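PDB 6PNR: alpha-glucosidase from [Eubacterium] rectale, which hydrolyses alpha-glycosidic bonds as a family 31 glycoside hydrolase and probably releases sulfoquinovose from sulfolipid-derived glycosides. Local coordinates for residues T216-L221 with F577-S582; G475-G480 with Q573-M578; W370-I375 with N423-K428; G317-Y322 with D385-D390. All blocks are in the same frame, centred on the assembly; numbering follows the deposited sequence.

Interaction 1. Residues T216-L221 with F577-S582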
# COMPACT_ATOMS: atom_id res chain seq x y z
N THR A 216 -33.36 9.10 20.81
CA THR A 216 -32.12 9.37 21.54
C THR A 216 -31.13 8.24 21.30
O THR A 216 -31.51 7.12 20.94
CB THR A 216 -32.38 9.52 23.05
OG1 THR A 216 -32.82 8.27 23.58
CG2 THR A 216 -33.43 10.59 23.33
N TYR A 217 -29.85 8.53 21.54
CA TYR A 217 -28.85 7.47 21.39
C TYR A 217 -29.03 6.39 22.44
O TYR A 217 -28.76 5.21 22.17
CB TYR A 217 -27.43 8.05 21.46
CG TYR A 217 -27.11 8.82 20.22
CD1 TYR A 217 -26.92 8.16 19.01
CD2 TYR A 217 -27.04 10.21 20.23
CE1 TYR A 217 -26.67 8.85 17.85
CE2 TYR A 217 -26.79 10.91 19.08
CZ TYR A 217 -26.61 10.23 17.89
OH TYR A 217 -26.35 10.91 16.73
N LEU A 218 -29.48 6.76 23.65
CA LEU A 218 -29.80 5.75 24.66
C LEU A 218 -30.86 4.79 24.16
O LEU A 218 -30.73 3.58 24.32
CB LEU A 218 -30.25 6.43 25.96
CG LEU A 218 -29.18 7.19 26.73
CD1 LEU A 218 -29.81 8.06 27.81
CD2 LEU A 218 -28.19 6.22 27.35
N LYS A 219 -31.93 5.32 23.54
CA LYS A 219 -32.97 4.44 23.02
C LYS A 219 -32.51 3.68 21.79
O LYS A 219 -32.93 2.54 21.56
CB LYS A 219 -34.24 5.25 22.69
CG LYS A 219 -35.02 5.71 23.94
CD LYS A 219 -36.24 6.55 23.55
CE LYS A 219 -36.82 7.29 24.76
NZ LYS A 219 -37.86 8.27 24.34
N LEU A 220 -31.65 4.29 20.97
CA LEU A 220 -31.07 3.54 19.87
C LEU A 220 -30.30 2.32 20.37
O LEU A 220 -30.41 1.23 19.80
CB LEU A 220 -30.16 4.45 19.04
CG LEU A 220 -29.89 3.92 17.65
CD1 LEU A 220 -31.17 3.87 16.85
CD2 LEU A 220 -28.89 4.81 16.98
N LEU A 221 -29.52 2.48 21.45
CA LEU A 221 -28.79 1.33 21.99
C LEU A 221 -29.75 0.29 22.56
O LEU A 221 -29.47 -0.91 22.49
CB LEU A 221 -27.78 1.79 23.04
CG LEU A 221 -26.33 1.96 22.56
CD1 LEU A 221 -25.78 0.62 22.09
CD2 LEU A 221 -26.25 2.99 21.45
N PHE A 577 -21.49 12.25 23.45
CA PHE A 577 -22.76 12.65 22.86
C PHE A 577 -23.91 11.76 23.26
O PHE A 577 -25.06 12.08 22.91
CB PHE A 577 -22.64 12.73 21.32
CG PHE A 577 -22.31 11.42 20.65
CD1 PHE A 577 -23.28 10.46 20.43
CD2 PHE A 577 -21.01 11.16 20.21
CE1 PHE A 577 -22.98 9.27 19.80
CE2 PHE A 577 -20.70 9.95 19.57
CZ PHE A 577 -21.69 9.01 19.36
N MET A 578 -23.67 10.67 23.98
CA MET A 578 -24.78 9.83 24.43
C MET A 578 -25.60 10.52 25.50
O MET A 578 -26.79 10.22 25.64
CB MET A 578 -24.27 8.49 24.95
CG MET A 578 -25.38 7.53 25.33
SD MET A 578 -24.79 5.85 25.53
CE MET A 578 -24.75 5.30 23.82
N HIS A 579 -25.01 11.45 26.25
CA HIS A 579 -25.73 12.18 27.28
C HIS A 579 -25.72 13.68 27.05
O HIS A 579 -26.35 14.41 27.83
CB HIS A 579 -25.17 11.88 28.67
CG HIS A 579 -25.41 10.48 29.12
ND1 HIS A 579 -26.67 9.99 29.38
CD2 HIS A 579 -24.55 9.46 29.35
CE1 HIS A 579 -26.58 8.72 29.76
NE2 HIS A 579 -25.30 8.37 29.74
N TYR A 580 -25.01 14.17 26.03
CA TYR A 580 -25.00 15.59 25.67
C TYR A 580 -25.18 15.68 24.16
O TYR A 580 -24.25 16.01 23.43
CB TYR A 580 -23.72 16.26 26.15
CG TYR A 580 -23.52 16.06 27.63
CD1 TYR A 580 -24.18 16.86 28.56
CD2 TYR A 580 -22.70 15.04 28.11
CE1 TYR A 580 -24.01 16.68 29.91
CE2 TYR A 580 -22.52 14.85 29.48
CZ TYR A 580 -23.18 15.67 30.37
OH TYR A 580 -23.03 15.49 31.73
N GLU A 581 -26.40 15.38 23.69
CA GLU A 581 -26.61 15.24 22.26
C GLU A 581 -26.54 16.55 21.50
O GLU A 581 -26.39 16.53 20.27
CB GLU A 581 -27.95 14.57 21.97
CG GLU A 581 -28.08 13.21 22.60
CD GLU A 581 -29.22 12.42 22.01
OE1 GLU A 581 -29.90 12.98 21.13
OE2 GLU A 581 -29.44 11.26 22.42
N SER A 582 -26.66 17.69 22.18
CA SER A 582 -26.59 18.99 21.53
C SER A 582 -25.18 19.55 21.47
O SER A 582 -24.98 20.62 20.89
CB SER A 582 -27.50 20.00 22.25
OG SER A 582 -28.82 19.51 22.33
O HOH W 1 -29.03 9.73 24.50
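Glu581 meets the start of helix 217-228 through one carboxylate oxygen. Tyr217 N donates to Glu581 OE2 over 2.9 Å, and the N-H...O angle of 168° marks a straight bond, arriving on the syn side but tilted out of the carboxylate plane. A water extends the grip to the next amide: it accepts from Leu218 N and donates to both Glu581 OE2 and Met578 O. With Glu581 OE1 in a salt bridge to Lys177, both oxygens are held and the rotation of the carboxylate is fixed.

Beside this polar patch the edge of Phe577 points at the face of Tyr217, a T-shaped pair with planes at 67° and Phe577 CD1 3.8 Å from Tyr217 CD2, above the rim. Met578 bends at its last torsion (chi3 -82°), which lets one side chain serve two leucines: Met578 CG lies 3.7 Å from Leu218 CD2, and Met578 CE 3.6 Å from Leu221 CD2. His579 CE1 rests against both methyls of Leu218, while Arg574 binds His579 NE2.

Further out, Phe577 stacks on Tyr587, and Thr216 OG1 accepts from Lys219 N at 3.1 Å. Thr216 is thus the N-cap, Glu581 takes the neighbouring amide, and its negative charge probably suits the helix dipole. This is a capped helix N-terminus, docked here on a loop of the family 31 C-terminal domain.

Interaction 2. Residues G475-G480 with Q573-M578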
# COMPACT_ATOMS: atom_id res chain seq x y z
N GLY A 475 -11.57 1.64 20.92
CA GLY A 475 -12.21 0.33 20.83
C GLY A 475 -13.40 0.21 21.77
O GLY A 475 -14.39 -0.43 21.43
N ALA A 476 -13.29 0.80 22.96
CA ALA A 476 -14.39 0.75 23.92
C ALA A 476 -15.59 1.54 23.42
O ALA A 476 -16.73 1.05 23.47
CB ALA A 476 -13.93 1.29 25.27
N LEU A 477 -15.35 2.74 22.91
CA LEU A 477 -16.45 3.57 22.41
C LEU A 477 -17.14 2.90 21.21
O LEU A 477 -18.37 2.79 21.18
CB LEU A 477 -15.93 4.96 22.04
CG LEU A 477 -15.48 5.84 23.21
CD1 LEU A 477 -14.89 7.14 22.68
CD2 LEU A 477 -16.66 6.12 24.17
N SER A 478 -16.36 2.45 20.23
CA SER A 478 -16.97 1.85 19.03
C SER A 478 -17.71 0.56 19.36
O SER A 478 -18.84 0.34 18.90
CB SER A 478 -15.90 1.60 17.97
OG SER A 478 -14.87 0.78 18.50
N ALA A 479 -17.09 -0.33 20.16
CA ALA A 479 -17.77 -1.58 20.52
C ALA A 479 -19.09 -1.30 21.24
O ALA A 479 -20.09 -1.98 21.00
CB ALA A 479 -16.88 -2.44 21.42
N GLY A 480 -19.09 -0.29 22.11
CA GLY A 480 -20.28 0.01 22.88
C GLY A 480 -21.41 0.50 22.01
O GLY A 480 -22.58 0.17 22.25
N GLN A 573 -18.92 2.20 29.06
CA GLN A 573 -18.10 3.30 28.55
C GLN A 573 -18.84 3.90 27.37
O GLN A 573 -18.99 3.24 26.34
CB GLN A 573 -16.70 2.82 28.15
CG GLN A 573 -15.92 2.22 29.32
CD GLN A 573 -14.53 1.72 28.92
OE1 GLN A 573 -14.26 0.53 28.94
NE2 GLN A 573 -13.65 2.65 28.57
N ARG A 574 -19.30 5.15 27.52
CA ARG A 574 -20.22 5.83 26.62
C ARG A 574 -19.56 7.03 25.96
O ARG A 574 -18.75 7.72 26.59
CB ARG A 574 -21.46 6.31 27.38
CG ARG A 574 -22.04 5.24 28.27
CD ARG A 574 -23.18 5.73 29.15
NE ARG A 574 -23.59 4.65 30.05
CZ ARG A 574 -24.59 4.73 30.92
NH1 ARG A 574 -25.31 5.84 31.01
NH2 ARG A 574 -24.87 3.69 31.70
N PRO A 575 -19.91 7.32 24.72
CA PRO A 575 -19.40 8.53 24.08
C PRO A 575 -20.08 9.76 24.68
O PRO A 575 -21.20 9.69 25.20
CB PRO A 575 -19.77 8.35 22.61
CG PRO A 575 -20.96 7.48 22.63
CD PRO A 575 -20.80 6.56 23.82
N LEU A 576 -19.37 10.88 24.65
CA LEU A 576 -19.90 12.07 25.31
C LEU A 576 -21.26 12.45 24.75
O LEU A 576 -22.13 12.90 25.51
CB LEU A 576 -18.90 13.22 25.18
CG LEU A 576 -17.93 13.45 26.33
CD1 LEU A 576 -17.08 12.20 26.65
CD2 LEU A 576 -17.02 14.63 26.01
N PHE A 577 -21.49 12.25 23.45
CA PHE A 577 -22.76 12.65 22.86
C PHE A 577 -23.91 11.76 23.26
O PHE A 577 -25.06 12.08 22.91
CB PHE A 577 -22.64 12.73 21.32
CG PHE A 577 -22.31 11.42 20.65
CD1 PHE A 577 -23.28 10.46 20.43
CD2 PHE A 577 -21.01 11.16 20.21
CE1 PHE A 577 -22.98 9.27 19.80
CE2 PHE A 577 -20.70 9.95 19.57
CZ PHE A 577 -21.69 9.01 19.36
N MET A 578 -23.67 10.67 23.98
CA MET A 578 -24.78 9.83 24.43
C MET A 578 -25.60 10.52 25.50
O MET A 578 -26.79 10.22 25.64
CB MET A 578 -24.27 8.49 24.95
CG MET A 578 -25.38 7.53 25.33
SD MET A 578 -24.79 5.85 25.53
CE MET A 578 -24.75 5.30 23.82
O HOH W 2 -19.97 3.38 23.67
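Helix 469-481 of the TIM-barrel domain lies against strand 573-574, an outermost strand of the antiparallel sheet in the C-terminal domain, and Leu477 with Ala476 make the touch. No direct hydrogen bond crosses; the evidence is van der Waals packing plus one water.

Leu477 presses its CD2 methyl on the Arg574-Pro575 peptide link: Leu477 CD2 is 3.5 Å from both Arg574 C and Pro575 N, and 4.1 Å from Pro575 CB. One branch therefore covers the peptide link and grazes the proline ring. Ala476 CB lies 3.6 Å from Gln573 NE2 and hardly farther from CD and OE1, so the methyl sits against the amide group as a whole. Gln573 gets there by leaving its backbone with CG anti to the carbonyl carbon (chi1 -61°) and running on extended.

To one side of these packing points a water donates to Leu477 O at 3.0 Å and to Gln573 O at 2.8 Å, tying two buried carbonyls that cannot bond each other. Arg574 points the other way, to Pro571 O and a salt bridge with Glu564. Past the proline, Met578 N donates to Pro575 O at 2.9 Å, closing a turn, and Pro575 CB covers one face of the Phe577 ring.

The contact is an interdomain seam: a helix from the barrel family region packs on an outermost strand of the C-terminal sheet, as expected for family 31 enzymes.

Interaction 3. Residues W370-I375 with N423-K428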
# COMPACT_ATOMS: atom_id res chain seq x y z
N TRP A 370 -18.81 -31.50 20.98
CA TRP A 370 -17.57 -32.04 21.53
C TRP A 370 -16.73 -30.94 22.17
O TRP A 370 -16.21 -31.11 23.28
CB TRP A 370 -16.79 -32.74 20.42
CG TRP A 370 -15.43 -33.27 20.78
CD1 TRP A 370 -15.14 -34.37 21.54
CD2 TRP A 370 -14.16 -32.74 20.35
NE1 TRP A 370 -13.78 -34.55 21.63
CE2 TRP A 370 -13.15 -33.56 20.90
CE3 TRP A 370 -13.78 -31.65 19.56
CZ2 TRP A 370 -11.79 -33.33 20.69
CZ3 TRP A 370 -12.41 -31.42 19.35
CH2 TRP A 370 -11.44 -32.25 19.91
N PHE A 371 -16.59 -29.80 21.49
CA PHE A 371 -15.73 -28.76 22.05
C PHE A 371 -16.38 -28.11 23.26
O PHE A 371 -15.70 -27.80 24.25
CB PHE A 371 -15.37 -27.71 20.99
CG PHE A 371 -14.04 -27.04 21.25
CD1 PHE A 371 -13.96 -25.91 22.04
CD2 PHE A 371 -12.86 -27.58 20.76
CE1 PHE A 371 -12.73 -25.31 22.31
CE2 PHE A 371 -11.63 -26.99 21.03
CZ PHE A 371 -11.57 -25.85 21.80
N LYS A 372 -17.70 -27.95 23.22
CA LYS A 372 -18.44 -27.53 24.40
C LYS A 372 -18.16 -28.47 25.57
O LYS A 372 -17.94 -28.01 26.70
CB LYS A 372 -19.94 -27.47 24.07
CG LYS A 372 -20.78 -26.80 25.13
CD LYS A 372 -22.28 -27.06 24.92
CE LYS A 372 -22.74 -26.77 23.51
NZ LYS A 372 -24.23 -26.95 23.41
N ASP A 373 -18.15 -29.78 25.32
CA ASP A 373 -17.89 -30.73 26.40
C ASP A 373 -16.45 -30.64 26.91
O ASP A 373 -16.20 -30.89 28.09
CB ASP A 373 -18.20 -32.16 25.94
CG ASP A 373 -19.70 -32.45 25.86
OD1 ASP A 373 -20.51 -31.68 26.42
OD2 ASP A 373 -20.07 -33.46 25.22
N ILE A 374 -15.51 -30.29 26.03
CA ILE A 374 -14.12 -30.05 26.45
C ILE A 374 -14.06 -28.91 27.47
O ILE A 374 -13.32 -28.99 28.46
CB ILE A 374 -13.24 -29.76 25.21
CG1 ILE A 374 -13.01 -31.04 24.40
CG2 ILE A 374 -11.90 -29.11 25.61
CD1 ILE A 374 -12.25 -30.81 23.13
N ILE A 375 -14.81 -27.83 27.23
CA ILE A 375 -14.84 -26.72 28.17
C ILE A 375 -15.49 -27.14 29.49
O ILE A 375 -14.97 -26.86 30.58
CB ILE A 375 -15.55 -25.50 27.55
CG1 ILE A 375 -14.84 -25.05 26.26
CG2 ILE A 375 -15.67 -24.36 28.59
CD1 ILE A 375 -15.60 -23.98 25.47
N ASN A 423 -18.80 -21.11 23.78
CA ASN A 423 -18.53 -20.76 25.17
C ASN A 423 -19.82 -20.45 25.92
O ASN A 423 -19.99 -20.86 27.07
CB ASN A 423 -17.58 -19.57 25.25
CG ASN A 423 -16.15 -19.96 24.92
OD1 ASN A 423 -15.38 -20.35 25.81
ND2 ASN A 423 -15.79 -19.89 23.65
N TYR A 424 -20.72 -19.72 25.27
CA TYR A 424 -21.96 -19.33 25.92
C TYR A 424 -22.77 -20.56 26.32
O TYR A 424 -23.28 -20.65 27.44
CB TYR A 424 -22.76 -18.42 24.97
CG TYR A 424 -24.10 -17.96 25.52
CD1 TYR A 424 -24.19 -16.85 26.34
CD2 TYR A 424 -25.28 -18.63 25.20
CE1 TYR A 424 -25.42 -16.42 26.84
CE2 TYR A 424 -26.51 -18.20 25.69
CZ TYR A 424 -26.57 -17.10 26.51
OH TYR A 424 -27.78 -16.66 27.01
N GLU A 425 -22.87 -21.54 25.42
CA GLU A 425 -23.70 -22.71 25.71
C GLU A 425 -23.05 -23.58 26.78
O GLU A 425 -23.74 -24.08 27.68
CB GLU A 425 -23.99 -23.47 24.42
CG GLU A 425 -24.93 -22.65 23.53
CD GLU A 425 -25.42 -23.36 22.27
OE1 GLU A 425 -25.02 -24.52 22.00
OE2 GLU A 425 -26.22 -22.73 21.54
N ALA A 426 -21.72 -23.73 26.74
CA ALA A 426 -21.03 -24.43 27.83
C ALA A 426 -21.38 -23.82 29.19
O ALA A 426 -21.71 -24.54 30.14
CB ALA A 426 -19.51 -24.41 27.62
N VAL A 427 -21.33 -22.49 29.28
CA VAL A 427 -21.61 -21.82 30.55
C VAL A 427 -23.09 -21.92 30.90
O VAL A 427 -23.45 -22.24 32.03
CB VAL A 427 -21.13 -20.36 30.50
CG1 VAL A 427 -21.61 -19.60 31.71
CG2 VAL A 427 -19.60 -20.32 30.42
N LYS A 428 -23.96 -21.67 29.92
CA LYS A 428 -25.39 -21.68 30.19
C LYS A 428 -25.87 -23.07 30.59
O LYS A 428 -26.59 -23.23 31.58
CB LYS A 428 -26.15 -21.19 28.96
CG LYS A 428 -27.66 -21.01 29.17
CD LYS A 428 -28.35 -20.69 27.84
CE LYS A 428 -29.78 -20.16 28.03
NZ LYS A 428 -29.84 -18.65 28.07
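Helices 370-375 and 423-428 cross at -54°, their axes approaching to 8.9 Å, and the nearest backbone pair is Lys372 and Ala426, with CA atoms 5.3 Å apart. So close an approach is possible because Ala426 offers only a methyl. Lys372 lies across it: Lys372 CG is 3.7 Å from Ala426 CB and slightly nearer Ala426 N.

From there the lysine chain kinks (chi3 -51°) and passes over the beta carbon of Glu425, Lys372 CE standing 3.6 Å from Glu425 CB. Its ammonium then forms a salt bridge, Lys372 NZ to Glu425 OE1 at 2.9 Å, entering on the anti side of the carboxylate and 21° out of its plane. Glu369 and Glu429 make further salt bridges to the same NZ. One turn on, Ile375 CG2 packs 4.0 Å from Ala426 CB, and its other branch, Ile375 CD1, meets Asn423 OD1 at 3.7 Å, with the side chains crossing at about a right angle. That oxygen accepts from Trp387 NE1 on strand 386-389, which both helices flank as consecutive outer helices of the TIM barrel, and Asn423 ND2 is held by Trp419 O.

An alanine in place of Lys372 would probably leave Glu425, Glu369 and Glu429 without their shared cation and open a gap over Ala426. Three carboxylates round one ammonium group probably keep the lysine charged, so the pairing is ionic at the tip of Lys372 and apolar along its stem.

Interaction 4. Residues G317-Y322 with D385-D390. With 9VH ([(3~{S},4~{R},5~{R})-4,5-bis(oxidanyl)piperidin-3-yl]methanesulfonic acid), chain C.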
# COMPACT_ATOMS: atom_id res chain seq x y z
N GLY A 317 -8.48 -19.33 33.39
CA GLY A 317 -7.66 -20.06 32.43
C GLY A 317 -7.70 -19.48 31.03
O GLY A 317 -7.85 -18.26 30.85
N TYR A 318 -7.62 -20.35 30.03
CA TYR A 318 -7.48 -19.94 28.64
C TYR A 318 -7.89 -21.11 27.75
O TYR A 318 -7.46 -22.24 28.00
CB TYR A 318 -6.02 -19.53 28.34
CG TYR A 318 -5.75 -19.20 26.88
CD1 TYR A 318 -5.63 -20.21 25.93
CD2 TYR A 318 -5.58 -17.88 26.47
CE1 TYR A 318 -5.41 -19.93 24.61
CE2 TYR A 318 -5.33 -17.59 25.14
CZ TYR A 318 -5.26 -18.62 24.21
OH TYR A 318 -5.01 -18.37 22.87
N VAL A 319 -8.70 -20.84 26.71
CA VAL A 319 -8.97 -21.78 25.63
C VAL A 319 -9.10 -20.99 24.34
O VAL A 319 -9.40 -19.79 24.34
CB VAL A 319 -10.28 -22.61 25.83
CG1 VAL A 319 -10.18 -23.52 27.05
CG2 VAL A 319 -11.44 -21.69 25.97
N ASN A 320 -8.89 -21.67 23.22
CA ASN A 320 -9.18 -21.09 21.92
C ASN A 320 -9.63 -22.23 21.01
O ASN A 320 -9.57 -23.40 21.39
CB ASN A 320 -7.97 -20.28 21.38
CG ASN A 320 -6.82 -21.12 20.80
OD1 ASN A 320 -7.03 -22.12 20.11
ND2 ASN A 320 -5.57 -20.64 21.00
N PRO A 321 -10.17 -21.91 19.82
CA PRO A 321 -10.89 -22.97 19.09
C PRO A 321 -10.00 -23.81 18.18
O PRO A 321 -10.51 -24.44 17.25
CB PRO A 321 -11.92 -22.18 18.29
CG PRO A 321 -11.23 -20.91 17.97
CD PRO A 321 -10.29 -20.62 19.14
N TYR A 322 -8.70 -23.84 18.45
CA TYR A 322 -7.74 -24.61 17.66
C TYR A 322 -7.00 -25.58 18.58
O TYR A 322 -7.00 -25.43 19.80
CB TYR A 322 -6.75 -23.69 16.94
CG TYR A 322 -7.40 -22.45 16.34
CD1 TYR A 322 -8.41 -22.56 15.40
CD2 TYR A 322 -7.00 -21.17 16.72
CE1 TYR A 322 -9.01 -21.44 14.84
CE2 TYR A 322 -7.59 -20.04 16.16
CZ TYR A 322 -8.60 -20.18 15.24
OH TYR A 322 -9.20 -19.07 14.70
N ASP A 385 -13.24 -20.59 37.10
CA ASP A 385 -14.40 -19.70 37.12
C ASP A 385 -14.35 -18.61 36.05
O ASP A 385 -15.24 -17.76 36.00
CB ASP A 385 -14.53 -19.08 38.50
CG ASP A 385 -15.08 -20.06 39.51
OD1 ASP A 385 -16.08 -20.74 39.18
OD2 ASP A 385 -14.51 -20.17 40.62
N GLY A 386 -13.36 -18.63 35.18
CA GLY A 386 -13.34 -17.68 34.08
C GLY A 386 -12.16 -18.00 33.20
O GLY A 386 -11.28 -18.79 33.58
N TRP A 387 -12.16 -17.42 32.01
CA TRP A 387 -11.06 -17.71 31.11
C TRP A 387 -11.02 -16.73 29.95
O TRP A 387 -12.04 -16.13 29.57
CB TRP A 387 -11.13 -19.15 30.57
CG TRP A 387 -12.39 -19.51 29.81
CD1 TRP A 387 -12.61 -19.43 28.47
CD2 TRP A 387 -13.58 -20.08 30.37
NE1 TRP A 387 -13.87 -19.90 28.16
CE2 TRP A 387 -14.48 -20.31 29.31
CE3 TRP A 387 -13.97 -20.43 31.66
CZ2 TRP A 387 -15.75 -20.84 29.51
CZ3 TRP A 387 -15.24 -20.96 31.86
CH2 TRP A 387 -16.11 -21.16 30.78
N MET A 388 -9.83 -16.58 29.39
CA MET A 388 -9.69 -15.95 28.08
C MET A 388 -10.17 -16.92 27.02
O MET A 388 -9.71 -18.07 26.96
CB MET A 388 -8.23 -15.56 27.84
CG MET A 388 -7.99 -14.89 26.49
SD MET A 388 -6.28 -14.32 26.26
CE MET A 388 -6.28 -12.82 27.22
N ALA A 389 -11.13 -16.49 26.20
CA ALA A 389 -11.64 -17.30 25.09
C ALA A 389 -11.16 -16.62 23.81
O ALA A 389 -11.81 -15.73 23.26
CB ALA A 389 -13.16 -17.42 25.14
N ASP A 390 -10.02 -17.09 23.31
CA ASP A 390 -9.15 -16.33 22.44
C ASP A 390 -9.38 -16.69 20.97
O ASP A 390 -10.05 -17.67 20.64
CB ASP A 390 -7.70 -16.60 22.84
CG ASP A 390 -6.73 -15.59 22.29
OD1 ASP A 390 -7.12 -14.54 21.74
OD2 ASP A 390 -5.54 -15.87 22.44
O1 9VH C . 0.80 -16.90 22.83
S1 9VH C . -0.49 -17.55 22.69
O2 9VH C . -0.99 -17.39 21.35
O3 9VH C . -0.44 -18.92 23.15
C1 9VH C . -1.56 -16.67 23.79
C2 9VH C . -1.81 -15.20 23.40
C3 9VH C . -2.76 -15.19 22.21
N1 9VH C . -3.36 -13.90 21.85
C4 9VH C . -3.97 -13.23 23.00
C5 9VH C . -2.94 -13.06 24.10
O4 9VH C . -3.57 -12.40 25.20
C6 9VH C . -2.42 -14.42 24.56
O5 9VH C . -1.47 -14.27 25.60
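Asp390 meets Tyr318 at the ring edge, with the ring and carboxylate planes 83° apart, nearly perpendicular. Tyr318 OH donates to Asp390 OD2 at 2.6 Å, though the place of OD2 is less sure because it stands too close to the inhibitor in the model. The same hydroxyl accepts from Asn320 ND2, 3.0 Å from Tyr318 OH at an angle of 171°, in the plane of the amide. If OD2 is placed correctly, the hydroxyl would act as donor and acceptor at once.

Farther along the same ring edge comes a Met-aromatic contact: Met388 SD is 3.6 Å from Tyr318 CE2 and lies 78° off the ring normal. With CG opposite its backbone N, Met388 runs out along this edge, then bends at its last torsion and turns Met388 CE to the inhibitor, 3.4 Å from 9VH O4. A phenylalanine in place of Tyr318 would probably keep the sulfur contact but leave Asp390 and Asn320 without the hydroxyl that links them.

The backbones beneath are neighbouring parallel strands of the TIM barrel, paired Tyr318 with Met388 and Val319 with Ala389; Val319 N to Met388 O and Asp390 N to Val319 O are both 3.0 Å. At their C-terminal ends Tyr318, Met388 and Asp390 line the inhibitor pocket, as barrel sites do. On the face of the sheet turned to the outer helices, Val319 and Trp387 cross obliquely, Val319 CG2 3.6 Å from Trp387 CD1. Past the strand, Asn320 OD1 accepts from Tyr322 N at 2.9 Å, an Asx turn that leads the chain round Pro321.

Interactions 2, 3 and 4 are buried, whereas interaction 1 is only partly so and combines a carboxylate and water at a helix end with aromatic and Met-Leu packing. Interactions 1 and 2 share Phe577 and Met578 and are linked by Arg574 with His579; from one C-terminal-domain segment they reach helix 217-228 and helix 469-481 of the barrel family region, the second by packing alone apart from its water. Interactions 3 and 4 lie inside the barrel domain and touch, strand 386-389 meeting helices 365-380 and 408-429 through Trp387. There the chemistry changes from ionic between outer helices to strand pairing and pocket polar groups at the inhibitor. The two pairs do not touch.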